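Local coordinates for probable dehydrogenase (Bordetella bronchiseptica, PDB 3MOI), which probably catalyses an NAD(P)-dependent oxidation or reduction of a substrate not yet established, as a Gfo/Idh/MocA-family dehydrogenase, at residues A310-S315 / V319-D324; R134-E139 / R328-I333. All coordinates share one frame; numbering follows the deposited sequence.

How the interactions relate
Both interactions belong to the same end of the large mixed sheet, yet they differ in kind. Interaction 1 pairs strands 310-314 and 318-323 antiparallel, side by side, and is largely buried, with helix 128-139 over one face and the second subunit against the other; backbone hydrogen bonds and an arginine-tyrosine bond hold it. Interaction 2 lies nearer the surface, where residues 134-139 of that helix meet strand 326-331, outermost in this chain, and it is wholly apolar, with no hydrogen bond between its segments. The two connect directly: Val321 N lies 2.7 Å from Arg328 O, a probable hydrogen bond between neighbouring strands, and Ile136 packs on Val319.

Interaction 1 of 2, residues A310-S315 / V319-D324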
loop_
_atom_site.group_PDB
_atom_site.type_symbol
_atom_site.label_atom_id
_atom_site.label_comp_id
_atom_site.label_asym_id
_atom_site.label_seq_id
_atom_site.Cartn_x
_atom_site.Cartn_y
_atom_site.Cartn_z
ATOM N N ALA A 310 -13.893 9.269 7.085
ATOM C CA ALA A 310 -13.657 7.884 7.444
ATOM C C ALA A 310 -12.640 7.212 6.539
ATOM O O ALA A 310 -12.451 7.665 5.417
ATOM C CB ALA A 310 -14.980 7.104 7.358
ATOM N N ASP A 311 -11.993 6.155 7.039
ATOM C CA ASP A 311 -11.357 5.175 6.193
ATOM C C ASP A 311 -12.287 3.984 6.127
ATOM O O ASP A 311 -12.933 3.658 7.121
ATOM C CB ASP A 311 -9.980 4.741 6.709
ATOM C CG ASP A 311 -8.962 5.903 6.718
ATOM O OD1 ASP A 311 -9.132 6.882 5.941
ATOM O OD2 ASP A 311 -8.029 5.868 7.554
ATOM N N LEU A 312 -12.352 3.349 4.946
ATOM C CA LEU A 312 -13.196 2.216 4.699
ATOM C C LEU A 312 -12.312 1.017 4.391
ATOM O O LEU A 312 -11.303 1.162 3.713
ATOM C CB LEU A 312 -14.048 2.508 3.487
ATOM C CG LEU A 312 -15.333 3.310 3.504
ATOM C CD1 LEU A 312 -15.466 4.210 4.684
ATOM C CD2 LEU A 312 -15.604 4.050 2.170
ATOM N N ARG A 313 -12.727 -0.171 4.831
ATOM C CA ARG A 313 -11.979 -1.402 4.590
ATOM C C ARG A 313 -12.904 -2.618 4.530
ATOM O O ARG A 313 -13.856 -2.713 5.293
ATOM C CB ARG A 313 -11.029 -1.591 5.746
ATOM C CG ARG A 313 -10.219 -2.871 5.746
ATOM C CD ARG A 313 -9.532 -3.019 7.096
ATOM N NE ARG A 313 -8.739 -4.242 7.139
ATOM C CZ ARG A 313 -8.360 -4.844 8.238
ATOM N NH1 ARG A 313 -8.710 -4.381 9.445
ATOM N NH2 ARG A 313 -7.623 -5.927 8.121
ATOM N N ALA A 314 -12.633 -3.544 3.613
ATOM C CA ALA A 314 -13.508 -4.696 3.447
ATOM C C ALA A 314 -13.271 -5.605 4.620
ATOM O O ALA A 314 -12.149 -5.697 5.084
ATOM C CB ALA A 314 -13.237 -5.430 2.162
ATOM N N SER A 315 -14.334 -6.242 5.112
ATOM C CA SER A 315 -14.236 -7.207 6.190
ATOM C C SER A 315 -14.809 -8.537 5.737
ATOM O O SER A 315 -15.409 -8.647 4.643
ATOM C CB SER A 315 -15.029 -6.693 7.387
ATOM O OG SER A 315 -16.410 -7.020 7.276
ATOM N N VAL A 319 -18.290 -4.043 5.489
ATOM C CA VAL A 319 -17.269 -3.015 5.506
ATOM C C VAL A 319 -17.024 -2.442 6.890
ATOM O O VAL A 319 -17.954 -2.048 7.616
ATOM C CB VAL A 319 -17.606 -1.865 4.567
ATOM C CG1 VAL A 319 -16.595 -0.768 4.759
ATOM C CG2 VAL A 319 -17.665 -2.365 3.063
ATOM N N LEU A 320 -15.745 -2.344 7.233
ATOM C CA LEU A 320 -15.328 -1.749 8.479
ATOM C C LEU A 320 -15.195 -0.248 8.203
ATOM O O LEU A 320 -14.431 0.124 7.328
ATOM C CB LEU A 320 -14.012 -2.403 8.963
ATOM C CG LEU A 320 -14.215 -3.736 9.729
ATOM C CD1 LEU A 320 -12.925 -4.572 9.800
ATOM C CD2 LEU A 320 -14.808 -3.510 11.203
ATOM N N VAL A 321 -15.994 0.583 8.888
ATOM C CA VAL A 321 -15.939 2.045 8.749
ATOM C C VAL A 321 -15.223 2.649 9.940
ATOM O O VAL A 321 -15.795 2.725 11.030
ATOM C CB VAL A 321 -17.331 2.692 8.692
ATOM C CG1 VAL A 321 -17.233 4.207 8.583
ATOM C CG2 VAL A 321 -18.093 2.137 7.562
ATOM N N TYR A 322 -13.985 3.107 9.726
ATOM C CA TYR A 322 -13.211 3.758 10.796
ATOM C C TYR A 322 -13.535 5.219 10.819
ATOM O O TYR A 322 -12.964 5.985 10.069
ATOM C CB TYR A 322 -11.724 3.554 10.576
ATOM C CG TYR A 322 -11.347 2.106 10.667
ATOM C CD1 TYR A 322 -10.927 1.518 11.878
ATOM C CD2 TYR A 322 -11.457 1.288 9.562
ATOM C CE1 TYR A 322 -10.588 0.136 11.931
ATOM C CE2 TYR A 322 -11.116 -0.053 9.613
ATOM C CZ TYR A 322 -10.693 -0.625 10.768
ATOM O OH TYR A 322 -10.376 -1.956 10.710
ATOM N N GLY A 323 -14.447 5.620 11.707
ATOM C CA GLY A 323 -14.988 6.970 11.644
ATOM C C GLY A 323 -14.321 7.903 12.605
ATOM O O GLY A 323 -13.410 7.518 13.323
ATOM N N ASP A 324 -14.801 9.144 12.599
ATOM C CA ASP A 324 -14.438 10.158 13.587
ATOM C C ASP A 324 -14.693 9.639 15.015
ATOM O O ASP A 324 -13.997 9.979 15.961
ATOM C CB ASP A 324 -15.275 11.443 13.347
ATOM C CG ASP A 324 -14.769 12.297 12.152
ATOM O OD1 ASP A 324 -13.721 11.960 11.563
ATOM O OD2 ASP A 324 -15.434 13.307 11.791
#
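Arg313 and Tyr322 meet on one face of the paired strands, where Arg313 NH1 donates to Tyr322 OH at 3.2 Å. The hydroxyl oxygen lies in the guanidinium plane, and the bond is fairly straight, 153° at the hydrogen. CG of Arg313 is anti to the backbone N (chi1 176°) and the chain runs extended to NE, which carries the guanidinium up to the far end of the tyrosine. The two flat groups are turned only 26° against each other. Tyr322 presents its ring edge to the backbone, with CD2 3.7 Å from Asp311 O. Beneath them runs a beta hairpin, part of the mixed sheet of the C-terminal domain of this Gfo/Idh/MocA-type protein. Asp311 with Tyr322 and Arg313 with Leu320 are its hydrogen-bonded pairs; Tyr322 N reaches Asp311 O at 2.9 Å, and Arg313 N reaches Leu320 O at 3.0 Å. Across the sheet, Ala310, Leu312, Ala314, Val319 and Val321 form the apolar face, where Ala310 CB sits 3.9 Å from Val321 CG1 and helix 128-139 covers Leu312 and Val319. The face of Asp311, Arg313, Leu320 and Tyr322 meets the second subunit: Arg313 NH1 makes a salt bridge to Glu240 of that subunit while NH2 donates to Met241 O of its own chain. Asp311 OD2 accepts from Phe236 N of the second subunit, and the ring of the same Phe236 meets Tyr322 edge-to-face.

Interaction 2 of 2, residues R134-E139 / R328-I333; sequences RAIVQE and REVPAI
Helix 128-139 packs against the mixed sheet of the C-terminal domain, and this contact is the place where its C-terminal part reaches strand 326-331, the sheet's outermost in this chain, and the loop that follows. Ala135 and Ile136 on the helix face Val330 and Ile333, the CB atoms of all four pointing toward the other segment. Two small apolar touches result. Ala135 CB meets the CD1 methyl of Ile333 at 3.5 Å, a close approach of two methyl groups. Ile333 has CG1 anti to its carbonyl carbon (chi1 -65°) and CD1 extended beyond it, which lets the long branch span the distance from the loop to the helix. The second pair is looser: CD1 of Ile136, at the end of its own longer branch, stands 4.3 Å from CG2 of Val330. The backbones stay well apart, with 9.0 Å between Ile136 CA and Val330 CA, and side chains alone bridge the interval.

The same Ile136 also packs on Val319 and Leu312 of the adjoining strands, so its contact with Val330 is the outer margin of a larger helix-on-sheet interface. Thr132, one turn earlier on the helix, packs on Val330 and accepts a hydrogen bond from Ile333 N through OG1, a polar tie beside the apolar one. Glu139 and Arg328 carry opposite charges but lie too far apart for a salt bridge, with 6.2 Å between Glu139 OE2 and Arg328 NH2; both carboxylate oxygens of Glu139 are hydrogen-bonded just beyond the segment, OE1 to Ser141 OG.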
loop_
_atom_site.group_PDB
_atom_site.type_symbol
_atom_site.label_atom_id
_atom_site.label_comp_id
_atom_site.label_asym_id
_atom_site.label_seq_id
_atom_site.Cartn_x
_atom_site.Cartn_y
_atom_site.Cartn_z
ATOM N N ARG A 134 -18.897 0.852 -2.569
ATOM C CA ARG A 134 -19.529 1.839 -3.467
ATOM C C ARG A 134 -20.742 2.462 -2.770
ATOM O O ARG A 134 -20.846 3.693 -2.629
ATOM C CB ARG A 134 -19.925 1.251 -4.847
ATOM C CG ARG A 134 -20.681 2.231 -5.751
ATOM C CD ARG A 134 -21.326 1.538 -7.065
ATOM N NE ARG A 134 -20.493 1.913 -8.221
ATOM C CZ ARG A 134 -20.821 2.625 -9.303
ATOM N NH1 ARG A 134 -22.077 3.007 -9.599
ATOM N NH2 ARG A 134 -19.814 2.898 -10.151
ATOM N N ALA A 135 -21.654 1.629 -2.305
ATOM C CA ALA A 135 -22.877 2.203 -1.672
ATOM C C ALA A 135 -22.496 3.257 -0.597
ATOM O O ALA A 135 -23.021 4.377 -0.575
ATOM C CB ALA A 135 -23.744 1.115 -1.131
ATOM N N ILE A 136 -21.500 2.938 0.219
ATOM C CA ILE A 136 -21.103 3.845 1.304
ATOM C C ILE A 136 -20.605 5.188 0.776
ATOM O O ILE A 136 -20.983 6.234 1.266
ATOM C CB ILE A 136 -20.052 3.174 2.212
ATOM C CG1 ILE A 136 -20.741 2.067 3.029
ATOM C CG2 ILE A 136 -19.392 4.168 3.091
ATOM C CD1 ILE A 136 -19.825 1.023 3.573
ATOM N N VAL A 137 -19.788 5.153 -0.248
ATOM C CA VAL A 137 -19.321 6.355 -0.913
ATOM C C VAL A 137 -20.463 7.183 -1.507
ATOM O O VAL A 137 -20.559 8.348 -1.155
ATOM C CB VAL A 137 -18.225 6.003 -1.988
ATOM C CG1 VAL A 137 -17.844 7.216 -2.813
ATOM C CG2 VAL A 137 -16.960 5.392 -1.293
ATOM N N GLN A 138 -21.338 6.615 -2.365
ATOM C CA GLN A 138 -22.477 7.381 -2.960
ATOM C C GLN A 138 -23.397 7.954 -1.868
ATOM O O GLN A 138 -23.903 9.093 -1.955
ATOM C CB GLN A 138 -23.358 6.497 -3.857
ATOM C CG GLN A 138 -22.873 6.191 -5.294
ATOM C CD GLN A 138 -23.644 4.963 -5.985
ATOM O OE1 GLN A 138 -24.197 4.058 -5.313
ATOM N NE2 GLN A 138 -23.638 4.945 -7.323
ATOM N N GLU A 139 -23.655 7.134 -0.855
ATOM C CA GLU A 139 -24.477 7.554 0.285
ATOM C C GLU A 139 -24.061 8.937 0.853
ATOM O O GLU A 139 -24.912 9.709 1.278
ATOM C CB GLU A 139 -24.442 6.468 1.380
ATOM C CG GLU A 139 -25.081 6.866 2.718
ATOM C CD GLU A 139 -24.153 7.719 3.630
ATOM O OE1 GLU A 139 -24.769 8.463 4.449
ATOM O OE2 GLU A 139 -22.855 7.660 3.536
ATOM N N ARG A 328 -17.143 1.158 13.215
ATOM C CA ARG A 328 -18.396 0.412 13.158
ATOM C C ARG A 328 -18.409 -0.417 11.866
ATOM O O ARG A 328 -17.622 -0.148 10.960
ATOM C CB ARG A 328 -19.619 1.344 13.255
ATOM C CG ARG A 328 -19.948 2.097 11.965
ATOM C CD ARG A 328 -20.771 3.394 12.206
ATOM N NE ARG A 328 -20.685 4.299 11.047
ATOM C CZ ARG A 328 -21.441 4.212 9.943
ATOM N NH1 ARG A 328 -22.389 3.264 9.825
ATOM N NH2 ARG A 328 -21.248 5.087 8.949
ATOM N N GLU A 329 -19.281 -1.425 11.807
ATOM C CA GLU A 329 -19.342 -2.401 10.714
ATOM C C GLU A 329 -20.665 -2.256 9.957
ATOM O O GLU A 329 -21.701 -1.985 10.549
ATOM C CB GLU A 329 -19.145 -3.848 11.229
ATOM C CG GLU A 329 -18.809 -4.897 10.116
ATOM C CD GLU A 329 -18.065 -6.160 10.625
ATOM O OE1 GLU A 329 -18.079 -6.388 11.866
ATOM O OE2 GLU A 329 -17.493 -6.929 9.791
ATOM N N VAL A 330 -20.603 -2.389 8.630
ATOM C CA VAL A 330 -21.785 -2.402 7.773
ATOM C C VAL A 330 -21.865 -3.742 7.065
ATOM O O VAL A 330 -20.972 -4.084 6.334
ATOM C CB VAL A 330 -21.702 -1.297 6.708
ATOM C CG1 VAL A 330 -22.915 -1.382 5.720
ATOM C CG2 VAL A 330 -21.597 0.063 7.387
ATOM N N PRO A 331 -22.934 -4.508 7.272
ATOM C CA PRO A 331 -23.053 -5.745 6.502
ATOM C C PRO A 331 -23.075 -5.568 4.971
ATOM O O PRO A 331 -23.577 -4.580 4.451
ATOM C CB PRO A 331 -24.410 -6.311 6.970
ATOM C CG PRO A 331 -25.118 -5.161 7.565
ATOM C CD PRO A 331 -24.027 -4.405 8.247
ATOM N N ALA A 332 -22.532 -6.556 4.286
ATOM C CA ALA A 332 -22.490 -6.592 2.855
ATOM C C ALA A 332 -23.882 -6.648 2.218
ATOM O O ALA A 332 -24.711 -7.516 2.532
ATOM C CB ALA A 332 -21.685 -7.796 2.415
ATOM N N ILE A 333 -24.117 -5.740 1.290
ATOM C CA ILE A 333 -25.338 -5.768 0.533
ATOM C C ILE A 333 -25.697 -7.192 0.036
ATOM O O ILE A 333 -24.904 -7.851 -0.619
ATOM C CB ILE A 333 -25.338 -4.724 -0.578
ATOM C CG1 ILE A 333 -25.317 -3.309 0.075
ATOM C CG2 ILE A 333 -26.584 -4.910 -1.442
ATOM C CD1 ILE A 333 -25.144 -2.100 -0.922
#